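Local atomic coordinates of ketosynthase (Streptomyces sp. MSC090213JE08, PDB entry 6KXD), a protein that probably catalyses the decarboxylative condensation of malonyl-ACP with a fatty acyl chain delivered by an acyl carrier protein, as the ketosynthase of a highly reducing type II polyketide synthase. Residues 136-139 and 140-144. Sequence-based numbering, arbitrary orientation.
Sequences DPVL and ARRIN
A short helix, 137-140, carries this local contact: one capped turn followed by a type I beta turn from Ala140 to Ile143. Ala140 N donates to Asp136 O at 3.1 Å and Arg141 N to Pro137 O at 2.9 Å, the i to i+4 bonds of this single helical turn. Arg142 N makes an i to i+3 bond to Leu139 O (3.1 Å). At the other end Asp136 is the N-cap: its OD1 accepts from Val138 N at 2.9 Å, 63° out of the carboxylate plane. The two arginines leave on different sides of the helix. Arg141 runs back extended past Pro137 O and lays a guanidinium face over Pro137 CB, with Arg141 CZ 3.8 Å from Pro137 CB. Arg142 has CG between its backbone N and carbonyl carbon (chi1 79°), which carries its extended chain past the carbonyls of Val138 and Leu139; Leu139 CD2 covers one guanidinium face near the rim, 3.4 Å from Arg142 NH2, and Val138 CG1 approaches NH1 obliquely. Arg142 NE forms a salt bridge with Asp118 of helix 116-129, where Leu139 packs on Val121 and Leu122. Arg141 NE and NH2 hydrogen-bond to the backbone O of Ala219 and of Thr220 of the neighbouring subunit, and Ala140 and Ile143 pack on its Phe215, so the short helix lies between helix 116-129 and the dimer partner.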
ATOM      1  N   ASP A 136       0.531   2.019 -25.586  1.00 44.29           N
ATOM      2  CA  ASP A 136       1.151   3.322 -25.386  1.00 45.91           C
ATOM      3  C   ASP A 136       2.161   3.262 -24.236  1.00 49.05           C
ATOM      4  O   ASP A 136       1.786   3.003 -23.092  1.00 44.66           O
ATOM      5  CB  ASP A 136       0.063   4.365 -25.161  1.00 45.76           C
ATOM      6  CG  ASP A 136       0.560   5.789 -24.986  1.00 45.50           C
ATOM      7  OD1 ASP A 136       1.790   6.015 -25.043  1.00 49.03           O
ATOM      8  OD2 ASP A 136      -0.279   6.653 -24.779  1.00 56.27           O
ATOM      9  N   PRO A 137       3.455   3.578 -24.477  1.00 45.92           N
ATOM     10  CA  PRO A 137       4.448   3.647 -23.401  1.00 42.04           C
ATOM     11  C   PRO A 137       4.017   4.599 -22.281  1.00 41.11           C
ATOM     12  O   PRO A 137       4.375   4.372 -21.136  1.00 42.62           O
ATOM     13  CB  PRO A 137       5.707   4.145 -24.114  1.00 45.65           C
ATOM     14  CG  PRO A 137       5.530   3.593 -25.505  1.00 49.91           C
ATOM     15  CD  PRO A 137       4.071   3.862 -25.793  1.00 49.61           C
ATOM     16  N   VAL A 138       3.294   5.664 -22.623  1.00 42.90           N
ATOM     17  CA  VAL A 138       2.978   6.706 -21.675  1.00 46.08           C
ATOM     18  C   VAL A 138       2.037   6.127 -20.617  1.00 47.61           C
ATOM     19  O   VAL A 138       2.182   6.393 -19.423  1.00 48.83           O
ATOM     20  CB  VAL A 138       2.405   7.958 -22.356  1.00 51.92           C
ATOM     21  CG1 VAL A 138       1.604   8.823 -21.417  1.00 51.11           C
ATOM     22  CG2 VAL A 138       3.527   8.757 -22.996  1.00 61.77           C
ATOM     23  N   LEU A 139       1.088   5.322 -21.077  1.00 43.39           N
ATOM     24  CA  LEU A 139       0.216   4.599 -20.195  1.00 45.95           C
ATOM     25  C   LEU A 139       0.984   3.572 -19.378  1.00 38.25           C
ATOM     26  O   LEU A 139       0.776   3.511 -18.139  1.00 44.03           O
ATOM     27  CB  LEU A 139      -0.865   3.880 -21.002  1.00 48.12           C
ATOM     28  CG  LEU A 139      -1.953   4.767 -21.586  1.00 54.13           C
ATOM     29  CD1 LEU A 139      -3.037   3.918 -22.235  1.00 57.38           C
ATOM     30  CD2 LEU A 139      -2.554   5.635 -20.521  1.00 53.65           C
ATOM     31  N   ALA A 140       1.811   2.770 -20.029  1.00 39.95           N
ATOM     32  CA  ALA A 140       2.431   1.666 -19.325  1.00 40.83           C
ATOM     33  C   ALA A 140       3.355   2.224 -18.246  1.00 44.76           C
ATOM     34  O   ALA A 140       3.513   1.613 -17.248  1.00 41.71           O
ATOM     35  CB  ALA A 140       3.157   0.737 -20.261  1.00 43.01           C
ATOM     36  N   ARG A 141       3.915   3.420 -18.447  1.00 42.76           N
ATOM     37  CA  ARG A 141       4.850   3.987 -17.439  1.00 45.91           C
ATOM     38  C   ARG A 141       4.153   4.464 -16.154  1.00 43.20           C
ATOM     39  O   ARG A 141       4.813   4.688 -15.165  1.00 51.61           O
ATOM     40  CB  ARG A 141       5.591   5.167 -18.061  1.00 42.35           C
ATOM     41  CG  ARG A 141       6.712   4.670 -18.951  1.00 42.62           C
ATOM     42  CD  ARG A 141       7.142   5.784 -19.886  1.00 45.54           C
ATOM     43  NE  ARG A 141       8.006   5.225 -20.907  1.00 52.92           N
ATOM     44  CZ  ARG A 141       8.341   5.863 -22.012  1.00 53.83           C
ATOM     45  NH1 ARG A 141       7.790   7.032 -22.281  1.00 57.88           N
ATOM     46  NH2 ARG A 141       9.220   5.324 -22.827  1.00 54.72           N
ATOM     47  N   ARG A 142       2.842   4.668 -16.170  1.00 39.96           N
ATOM     48  CA  ARG A 142       2.231   5.307 -15.078  1.00 39.39           C
ATOM     49  C   ARG A 142       1.259   4.412 -14.291  1.00 36.01           C
ATOM     50  O   ARG A 142       0.557   4.949 -13.484  1.00 41.14           O
ATOM     51  CB  ARG A 142       1.570   6.570 -15.597  1.00 43.00           C
ATOM     52  CG  ARG A 142       0.237   6.342 -16.283  1.00 42.24           C
ATOM     53  CD  ARG A 142      -0.129   7.632 -16.990  1.00 40.51           C
ATOM     54  NE  ARG A 142      -1.506   7.535 -17.457  1.00 41.27           N
ATOM     55  CZ  ARG A 142      -2.034   8.348 -18.359  1.00 48.01           C
ATOM     56  NH1 ARG A 142      -1.245   9.186 -19.020  1.00 39.20           N
ATOM     57  NH2 ARG A 142      -3.331   8.311 -18.580  1.00 44.65           N
ATOM     58  N   ILE A 143       1.225   3.102 -14.560  1.00 39.94           N
ATOM     59  CA  ILE A 143       0.200   2.201 -13.997  1.00 39.82           C
ATOM     60  C   ILE A 143       0.579   1.688 -12.606  1.00 40.18           C
ATOM     61  O   ILE A 143      -0.268   1.164 -11.935  1.00 44.44           O
ATOM     62  CB  ILE A 143      -0.104   1.007 -14.929  1.00 42.31           C
ATOM     63  CG1 ILE A 143       1.151   0.204 -15.245  1.00 47.71           C
ATOM     64  CG2 ILE A 143      -0.814   1.501 -16.198  1.00 48.63           C
ATOM     65  CD1 ILE A 143       0.907  -1.232 -15.572  1.00 53.75           C
ATOM     66  N   ASN A 144       1.809   1.880 -12.173  1.00 37.98           N
ATOM     67  CA  ASN A 144       2.228   1.239 -10.898  1.00 39.52           C
ATOM     68  C   ASN A 144       1.854   2.156  -9.740  1.00 36.13           C
ATOM     69  O   ASN A 144       2.058   3.385  -9.779  1.00 38.79           O
ATOM     70  CB  ASN A 144       3.700   0.845 -10.937  1.00 40.28           C
ATOM     71  CG  ASN A 144       3.998  -0.151 -12.034  1.00 44.67           C
ATOM     72  OD1 ASN A 144       3.192  -1.032 -12.314  1.00 45.98           O
ATOM     73  ND2 ASN A 144       5.130   0.018 -12.684  1.00 49.73           N
TER